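Local coordinates for integron gene cassette protein HFX_CASS3 (Uncultured bacterium, PDB 3FYN) that is of unknown function but, as a member of the GNAT family, probably transfers an acetyl group from acetyl-CoA to an unidentified acceptor, at residues Q25-H30 against I73-E78; E81-I86 against F107-A112; V87-F92 against F102-F107. One frame throughout, in Å; residues are numbered along the deposited sequence.

Contact 1: residues Q25-H30 against I73-E78; sequences QVRTAH and IWLIAE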
# COMPACT_ATOMS: atom_id res chain seq x y z
N GLN A 25 -7.71 15.09 -21.33
CA GLN A 25 -6.51 15.81 -20.92
C GLN A 25 -5.60 14.98 -20.01
O GLN A 25 -4.48 15.39 -19.72
CB GLN A 25 -6.88 17.11 -20.21
CG GLN A 25 -7.76 18.04 -21.03
CD GLN A 25 -7.19 18.31 -22.40
OE1 GLN A 25 -6.00 18.62 -22.55
NE2 GLN A 25 -8.03 18.20 -23.42
N VAL A 26 -6.08 13.83 -19.56
CA VAL A 26 -5.26 12.98 -18.70
C VAL A 26 -4.77 11.78 -19.51
O VAL A 26 -5.57 10.96 -19.96
CB VAL A 26 -6.06 12.50 -17.47
CG1 VAL A 26 -5.14 11.76 -16.50
CG2 VAL A 26 -6.72 13.70 -16.78
N ARG A 27 -3.45 11.69 -19.70
CA ARG A 27 -2.88 10.71 -20.60
C ARG A 27 -1.85 9.82 -19.91
O ARG A 27 -1.21 10.23 -18.94
CB ARG A 27 -2.22 11.39 -21.81
CG ARG A 27 -0.97 12.20 -21.48
CD ARG A 27 -0.21 12.51 -22.77
NE ARG A 27 1.00 13.32 -22.57
CZ ARG A 27 2.19 12.83 -22.25
NH1 ARG A 27 2.36 11.52 -22.07
NH2 ARG A 27 3.23 13.65 -22.11
N THR A 28 -1.68 8.61 -20.42
CA THR A 28 -0.70 7.71 -19.84
C THR A 28 0.71 8.26 -20.06
O THR A 28 1.00 8.87 -21.10
CB THR A 28 -0.81 6.30 -20.44
OG1 THR A 28 -0.62 6.35 -21.85
CG2 THR A 28 -2.18 5.71 -20.15
N ALA A 29 1.57 8.06 -19.07
CA ALA A 29 2.95 8.52 -19.16
C ALA A 29 3.85 7.40 -19.66
O ALA A 29 3.60 6.23 -19.40
CB ALA A 29 3.43 9.02 -17.80
N HIS A 30 4.89 7.78 -20.40
CA HIS A 30 5.86 6.82 -20.93
C HIS A 30 7.27 7.21 -20.50
O HIS A 30 7.48 8.25 -19.88
CB HIS A 30 5.76 6.75 -22.46
CG HIS A 30 5.84 8.08 -23.13
ND1 HIS A 30 4.73 8.77 -23.56
CD2 HIS A 30 6.90 8.86 -23.45
CE1 HIS A 30 5.10 9.91 -24.11
NE2 HIS A 30 6.41 9.99 -24.05
N ILE A 73 1.39 5.75 -14.15
CA ILE A 73 1.51 7.20 -14.06
C ILE A 73 0.75 7.84 -15.21
O ILE A 73 0.81 7.36 -16.34
CB ILE A 73 2.98 7.63 -14.12
CG1 ILE A 73 3.81 6.87 -13.07
CG2 ILE A 73 3.11 9.14 -13.93
CD1 ILE A 73 5.31 7.08 -13.20
N TRP A 74 0.03 8.92 -14.92
CA TRP A 74 -0.63 9.72 -15.95
C TRP A 74 -0.12 11.16 -15.86
O TRP A 74 0.18 11.65 -14.77
CB TRP A 74 -2.14 9.74 -15.75
CG TRP A 74 -2.85 8.47 -16.06
CD1 TRP A 74 -3.50 8.16 -17.23
CD2 TRP A 74 -3.05 7.36 -15.19
NE1 TRP A 74 -4.07 6.92 -17.14
CE2 TRP A 74 -3.81 6.40 -15.90
CE3 TRP A 74 -2.66 7.07 -13.88
CZ2 TRP A 74 -4.19 5.18 -15.34
CZ3 TRP A 74 -3.04 5.86 -13.32
CH2 TRP A 74 -3.80 4.93 -14.06
N LEU A 75 -0.06 11.83 -17.01
CA LEU A 75 0.26 13.24 -17.07
C LEU A 75 -1.01 14.01 -17.37
O LEU A 75 -1.92 13.50 -18.03
CB LEU A 75 1.30 13.53 -18.16
CG LEU A 75 2.74 13.25 -17.72
CD1 LEU A 75 3.64 12.97 -18.91
CD2 LEU A 75 3.28 14.41 -16.90
N ILE A 76 -1.08 15.23 -16.85
CA ILE A 76 -2.24 16.08 -17.03
C ILE A 76 -1.84 17.19 -17.98
O ILE A 76 -0.92 17.95 -17.70
CB ILE A 76 -2.70 16.66 -15.68
CG1 ILE A 76 -3.04 15.51 -14.72
CG2 ILE A 76 -3.89 17.59 -15.86
CD1 ILE A 76 -3.31 15.95 -13.30
N ALA A 77 -2.52 17.24 -19.12
CA ALA A 77 -2.12 18.12 -20.21
C ALA A 77 -3.00 19.36 -20.33
O ALA A 77 -4.21 19.31 -20.09
CB ALA A 77 -2.12 17.36 -21.53
N GLU A 78 -2.38 20.47 -20.69
CA GLU A 78 -3.10 21.69 -21.02
C GLU A 78 -2.32 22.35 -22.15
O GLU A 78 -1.16 22.71 -21.97
CB GLU A 78 -3.15 22.61 -19.80
CG GLU A 78 -3.98 23.86 -19.99
CD GLU A 78 -3.97 24.74 -18.75
OE1 GLU A 78 -2.87 25.10 -18.27
OE2 GLU A 78 -5.07 25.07 -18.25

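Contact 2: residues E81-I86 against F107-A112; sequences ESVGYI and FVRPNA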
# COMPACT_ATOMS: atom_id res chain seq x y z
N GLU A 81 1.60 21.71 -22.90
CA GLU A 81 2.33 21.45 -21.67
C GLU A 81 1.66 20.41 -20.79
O GLU A 81 0.44 20.33 -20.72
CB GLU A 81 2.46 22.74 -20.85
CG GLU A 81 3.77 23.48 -21.02
CD GLU A 81 3.96 24.52 -19.94
OE1 GLU A 81 2.95 25.13 -19.53
OE2 GLU A 81 5.11 24.71 -19.49
N SER A 82 2.48 19.64 -20.09
CA SER A 82 1.99 18.87 -18.97
C SER A 82 2.01 19.82 -17.78
O SER A 82 3.04 20.44 -17.50
CB SER A 82 2.88 17.66 -18.70
OG SER A 82 2.79 16.74 -19.77
N VAL A 83 0.88 19.94 -17.10
CA VAL A 83 0.76 20.86 -15.97
C VAL A 83 0.52 20.11 -14.66
O VAL A 83 0.28 20.73 -13.63
CB VAL A 83 -0.36 21.89 -16.18
CG1 VAL A 83 -0.06 22.75 -17.40
CG2 VAL A 83 -1.71 21.21 -16.32
N GLY A 84 0.58 18.79 -14.71
CA GLY A 84 0.40 17.99 -13.52
C GLY A 84 0.61 16.52 -13.79
O GLY A 84 0.83 16.11 -14.93
N TYR A 85 0.55 15.72 -12.73
CA TYR A 85 0.64 14.28 -12.89
C TYR A 85 0.01 13.58 -11.70
O TYR A 85 -0.24 14.18 -10.66
CB TYR A 85 2.11 13.83 -13.06
CG TYR A 85 2.94 13.91 -11.80
CD1 TYR A 85 3.44 15.13 -11.35
CD2 TYR A 85 3.21 12.77 -11.04
CE1 TYR A 85 4.20 15.21 -10.19
CE2 TYR A 85 3.97 12.84 -9.89
CZ TYR A 85 4.46 14.06 -9.47
OH TYR A 85 5.21 14.13 -8.32
N ILE A 86 -0.26 12.30 -11.89
CA ILE A 86 -0.83 11.49 -10.82
C ILE A 86 -0.25 10.09 -10.90
O ILE A 86 -0.06 9.54 -11.99
CB ILE A 86 -2.39 11.48 -10.89
CG1 ILE A 86 -2.99 10.81 -9.65
CG2 ILE A 86 -2.88 10.84 -12.18
CD1 ILE A 86 -4.47 11.15 -9.46
N PHE A 107 -0.14 15.95 -8.22
CA PHE A 107 0.27 17.34 -8.29
C PHE A 107 -0.32 18.02 -9.52
O PHE A 107 -0.24 17.50 -10.63
CB PHE A 107 1.80 17.44 -8.35
CG PHE A 107 2.32 18.84 -8.53
CD1 PHE A 107 2.18 19.79 -7.53
CD2 PHE A 107 2.99 19.21 -9.70
CE1 PHE A 107 2.68 21.08 -7.68
CE2 PHE A 107 3.49 20.50 -9.86
CZ PHE A 107 3.33 21.43 -8.85
N VAL A 108 -0.93 19.17 -9.29
CA VAL A 108 -1.33 20.07 -10.37
C VAL A 108 -0.65 21.41 -10.11
O VAL A 108 -0.71 21.92 -8.99
CB VAL A 108 -2.86 20.26 -10.40
CG1 VAL A 108 -3.25 21.30 -11.44
CG2 VAL A 108 -3.55 18.93 -10.67
N ARG A 109 0.00 21.97 -11.12
CA ARG A 109 0.67 23.26 -10.97
C ARG A 109 -0.32 24.30 -10.44
O ARG A 109 -1.49 24.29 -10.82
CB ARG A 109 1.22 23.74 -12.31
CG ARG A 109 2.56 23.14 -12.68
CD ARG A 109 3.04 23.60 -14.04
NE ARG A 109 4.44 23.26 -14.26
CZ ARG A 109 4.99 23.07 -15.45
NH1 ARG A 109 4.26 23.19 -16.56
NH2 ARG A 109 6.28 22.75 -15.54
N PRO A 110 0.15 25.19 -9.56
CA PRO A 110 -0.74 26.19 -8.95
C PRO A 110 -1.63 26.91 -9.97
O PRO A 110 -2.83 27.04 -9.74
CB PRO A 110 0.24 27.16 -8.29
CG PRO A 110 1.42 26.29 -7.92
CD PRO A 110 1.52 25.27 -9.04
N ASN A 111 -1.05 27.35 -11.09
CA ASN A 111 -1.79 28.10 -12.11
C ASN A 111 -2.85 27.28 -12.83
O ASN A 111 -3.72 27.84 -13.51
CB ASN A 111 -0.83 28.71 -13.14
CG ASN A 111 0.03 27.66 -13.84
OD1 ASN A 111 -0.13 26.46 -13.63
ND2 ASN A 111 0.96 28.12 -14.67
N ALA A 112 -2.78 25.96 -12.70
CA ALA A 112 -3.71 25.07 -13.38
C ALA A 112 -4.76 24.50 -12.44
O ALA A 112 -5.60 23.71 -12.85
CB ALA A 112 -2.95 23.94 -14.09
O HOH W 1 1.89 25.57 -16.77

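Contact 3: residues V87-F92 against F102-F107; sequences VLTLGF and FVDDFF. With MG (magnesium ion), chain B.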
# COMPACT_ATOMS: atom_id res chain seq x y z
N VAL A 87 0.04 9.52 -9.74
CA VAL A 87 0.67 8.22 -9.66
C VAL A 87 -0.22 7.24 -8.91
O VAL A 87 -0.66 7.52 -7.80
CB VAL A 87 2.03 8.30 -8.93
CG1 VAL A 87 2.66 6.93 -8.84
CG2 VAL A 87 2.95 9.28 -9.65
N LEU A 88 -0.48 6.10 -9.54
CA LEU A 88 -1.19 5.00 -8.91
C LEU A 88 -0.20 3.90 -8.55
O LEU A 88 0.55 3.44 -9.41
CB LEU A 88 -2.24 4.43 -9.88
CG LEU A 88 -2.87 3.09 -9.51
CD1 LEU A 88 -3.81 3.23 -8.32
CD2 LEU A 88 -3.63 2.52 -10.71
N THR A 89 -0.17 3.48 -7.29
CA THR A 89 0.63 2.31 -6.94
C THR A 89 -0.28 1.19 -6.46
O THR A 89 -1.38 1.44 -5.97
CB THR A 89 1.71 2.63 -5.90
OG1 THR A 89 1.10 3.15 -4.71
CG2 THR A 89 2.68 3.66 -6.45
N LEU A 90 0.18 -0.04 -6.64
CA LEU A 90 -0.63 -1.23 -6.42
C LEU A 90 -0.02 -2.14 -5.37
O LEU A 90 1.20 -2.28 -5.30
CB LEU A 90 -0.78 -2.00 -7.73
CG LEU A 90 -1.48 -1.23 -8.85
CD1 LEU A 90 -1.41 -1.98 -10.17
CD2 LEU A 90 -2.93 -0.94 -8.46
N GLY A 91 -0.88 -2.76 -4.57
CA GLY A 91 -0.43 -3.69 -3.55
C GLY A 91 -1.53 -4.66 -3.18
O GLY A 91 -2.71 -4.37 -3.34
N PHE A 92 -1.16 -5.83 -2.69
CA PHE A 92 -2.16 -6.80 -2.30
C PHE A 92 -2.84 -6.42 -0.99
O PHE A 92 -2.24 -5.81 -0.11
CB PHE A 92 -1.56 -8.19 -2.17
CG PHE A 92 -2.57 -9.29 -2.30
CD1 PHE A 92 -3.03 -9.67 -3.54
CD2 PHE A 92 -3.07 -9.93 -1.17
CE1 PHE A 92 -3.96 -10.68 -3.67
CE2 PHE A 92 -4.01 -10.94 -1.30
CZ PHE A 92 -4.46 -11.31 -2.55
N PHE A 102 -3.26 2.91 -4.45
CA PHE A 102 -3.06 4.18 -3.76
C PHE A 102 -2.85 5.28 -4.78
O PHE A 102 -2.11 5.10 -5.76
CB PHE A 102 -1.82 4.11 -2.88
CG PHE A 102 -1.91 3.09 -1.78
CD1 PHE A 102 -2.22 3.48 -0.50
CD2 PHE A 102 -1.70 1.75 -2.04
CE1 PHE A 102 -2.31 2.55 0.53
CE2 PHE A 102 -1.79 0.81 -1.03
CZ PHE A 102 -2.10 1.21 0.25
N VAL A 103 -3.49 6.43 -4.54
CA VAL A 103 -3.09 7.65 -5.22
C VAL A 103 -1.84 8.11 -4.47
O VAL A 103 -1.91 8.79 -3.45
CB VAL A 103 -4.19 8.73 -5.18
CG1 VAL A 103 -3.74 9.97 -5.94
CG2 VAL A 103 -5.48 8.18 -5.79
N ASP A 104 -0.69 7.68 -4.98
CA ASP A 104 0.56 7.75 -4.25
C ASP A 104 1.18 9.14 -4.30
O ASP A 104 1.82 9.57 -3.35
CB ASP A 104 1.54 6.71 -4.80
CG ASP A 104 2.77 6.56 -3.94
OD1 ASP A 104 2.63 6.38 -2.71
OD2 ASP A 104 3.88 6.61 -4.50
N ASP A 105 1.00 9.83 -5.42
CA ASP A 105 1.40 11.23 -5.53
C ASP A 105 0.47 11.89 -6.53
O ASP A 105 -0.05 11.24 -7.44
CB ASP A 105 2.86 11.38 -5.97
CG ASP A 105 3.79 11.71 -4.81
OD1 ASP A 105 3.28 12.20 -3.78
OD2 ASP A 105 5.01 11.50 -4.93
N PHE A 106 0.25 13.19 -6.36
CA PHE A 106 -0.77 13.89 -7.12
C PHE A 106 -0.43 15.37 -7.06
O PHE A 106 -0.40 15.97 -5.99
CB PHE A 106 -2.13 13.60 -6.49
CG PHE A 106 -3.30 14.23 -7.19
CD1 PHE A 106 -3.23 14.59 -8.53
CD2 PHE A 106 -4.50 14.41 -6.51
CE1 PHE A 106 -4.33 15.14 -9.16
CE2 PHE A 106 -5.60 14.96 -7.14
CZ PHE A 106 -5.51 15.33 -8.47
N PHE A 107 -0.14 15.95 -8.22
CA PHE A 107 0.27 17.34 -8.29
C PHE A 107 -0.32 18.02 -9.52
O PHE A 107 -0.24 17.50 -10.63
CB PHE A 107 1.80 17.44 -8.35
CG PHE A 107 2.32 18.84 -8.53
CD1 PHE A 107 2.18 19.79 -7.53
CD2 PHE A 107 2.99 19.21 -9.70
CE1 PHE A 107 2.68 21.08 -7.68
CE2 PHE A 107 3.49 20.50 -9.86
CZ PHE A 107 3.33 21.43 -8.85
MG MG B . 4.04 12.39 -1.69
O HOH W 2 2.20 3.90 -2.37
O HOH W 3 6.07 11.59 -2.57
O HOH W 4 4.78 14.62 -2.06
O HOH W 5 4.65 12.42 0.48
O HOH W 6 3.17 10.30 -1.51
O HOH W 7 1.90 13.22 -0.99

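Contact 1: residues Q25-H30 against I73-E78
Arg-27 and Leu-75 lie side by side on one face of an antiparallel strand pair, their side chains pointing the same way. The Leu-75 methyl CD1 sits over a face of the guanidinium and comes within 3.3 Å of Arg-27 NH2. Arg-27 reaches this place because its CG is set between the backbone N and the carbonyl carbon (chi1 68°), after which the chain runs extended to NE. Its polar end turns to partners other than strand 71-78: NH1 forms a salt bridge with Asp-33 and a weak hydrogen bond, 3.1 Å long, to the carbonyl O of the next residue, Thr-28. Ala-29 adds a purely apolar contact, its CB lying 3.9 Å from Ile-73 CG2 and 4.1 Å from Leu-75 CD1. Between these side chains the backbones pair directly. Arg-27 N donates to Leu-75 O at 2.9 Å with an N-H...O angle of 170°, Leu-75 N returns a bond to Arg-27 O, and Ala-77 N to Gln-25 O and Ala-29 N to Ile-73 O extend the ladder in both directions. This is how the short strand 26-28 forms an edge of the mixed GNAT sheet within the chain, beside strand 71-78; helix 34-47 packs on Leu-75. On the other face Val-26 CG1, anti to the backbone N (chi1 -173°), approaches Trp-74 CB at 3.7 Å, the two side chains meeting at a slant. Both touch Thr-124 of helix 117-131. Farther along the indole, Thr-28 CG2 is 3.8 Å from Trp-74 NE1, the two side chains again crossing at a slant.

Contact 2: residues E81-I86 against F107-A112
Tyr-85 and Phe-107 form an antiparallel hydrogen-bonded pair, Tyr-85 N donating to Phe-107 O at 2.9 Å and Phe-107 N to Tyr-85 O at 3.0 Å. Beyond the non-hydrogen-bonded pair of Gly-84 and Val-108, Arg-109 N reaches Val-83 O with an almost straight N-H...O angle of 174°. The absence of a side chain matters at Gly-84: a CB there would stand 2.5 Å from Phe-107 O, a clash. Val-83 and Gly-84 both face Ile-76 of the neighbouring strand, which makes a classic beta bulge in strand 81-93. The opposing chain leaves its strand after Val-108 and turns into a 3-10 segment at 110-112, with Ala-112 N bonded to Arg-109 O. In GNAT proteins the chain from this strand to the next helix, here 117-131, commonly forms the loop that receives the acyl-CoA pyrophosphate, a role that is probable here. Val-83 CG2 packs on Ala-112 CB at 3.7 Å, and Leu-117 touches both residues. On the opposite face Tyr-85 CE1 meets Phe-107 CB at 3.8 Å, obliquely to the tyrosine ring, while the Phe-107 ring meets Phe-44. Arg-109 has CG anti to its carbonyl carbon (chi1 -82°) and then extends to NE, laying its CG by Val-83 O. Its NE forms a salt bridge with Glu-43. NH1 makes a weak, 3.4 Å salt bridge to Glu-81 OE2, the carboxylate and guanidinium planes being 41° apart. A water donates to Glu-81 OE1 and accepts weak bonds from Arg-109 NH1 and Asn-111 ND2.

Contact 3: residues V87-F92 against F102-F107
Thr-89 faces Phe-102 and Asp-104 across the hairpin, and its two branches divide at CB. OG1, set between the backbone N and the carbonyl carbon (chi1 59°), lies 3.6 Å from Phe-102 CB and equally close to Asp-104 CB. OG1 donates to a water 2.7 Å away, which in turn donates to Asp-104 OD1; Phe-92 O of the second subunit is a weak alternative acceptor for the same hydroxyl. The methyl CG2, anti to the carbonyl carbon, rests 3.7 Å from both CB and OD2 of Asp-104. The backbones of Thr-89 and Phe-102 exchange two hydrogen bonds, and Thr-89 O also lies at the Phe-102 ring edge. Farther on, Val-87 answers two residues: its O accepts from Asp-104 N at 2.8 Å, while its N donates to Asp-105 O. Asp-104 has helix-like backbone angles and Asp-105 N is buried without a partner, consistent with the bulge that GNAT proteins carry in this strand. A serine in place of Thr-89 would probably open a gap beside Asp-104 CB where CG2 packs and leave the hydroxyl freer to turn away from its water. The second subunit closes this face: its Met-94 N bonds Asp-104 OD2, and its Arg-100 and Phe-102 meet the Phe-102 ring. Asp-105 binds the magnesium through OD1 alone, at 2.2 Å, with OD2 3.5 Å from the metal. Five waters complete six ligands, and one of them donates to Asp-105 OD2 at 2.6 Å. With a single protein ligand in this shell, the ion is probably held as a mostly hydrated cation, its charge partly balanced by the aspartate.

From the N terminus, contact 1 is the first to close: strand 26-28 comes back onto strand 71-78 around a loop that carries helices 34-47 and 54-66. The chain then turns directly into strand 81-93, so contacts 2 and 3 follow in series, and none cross. Both belong to the hairpin of strands 81-93 and 98-108; contact 3 is the inner of the two, nearer the hairpin turn, and contact 2 encloses it, with Phe-107 common to both. Contacts 1 and 2 are joined through bonds between Ile-76 and the Val-83 and Gly-84 backbone, while Trp-74 packs on Leu-88 of contact 3. Together they tie four neighbouring strands into one sheet.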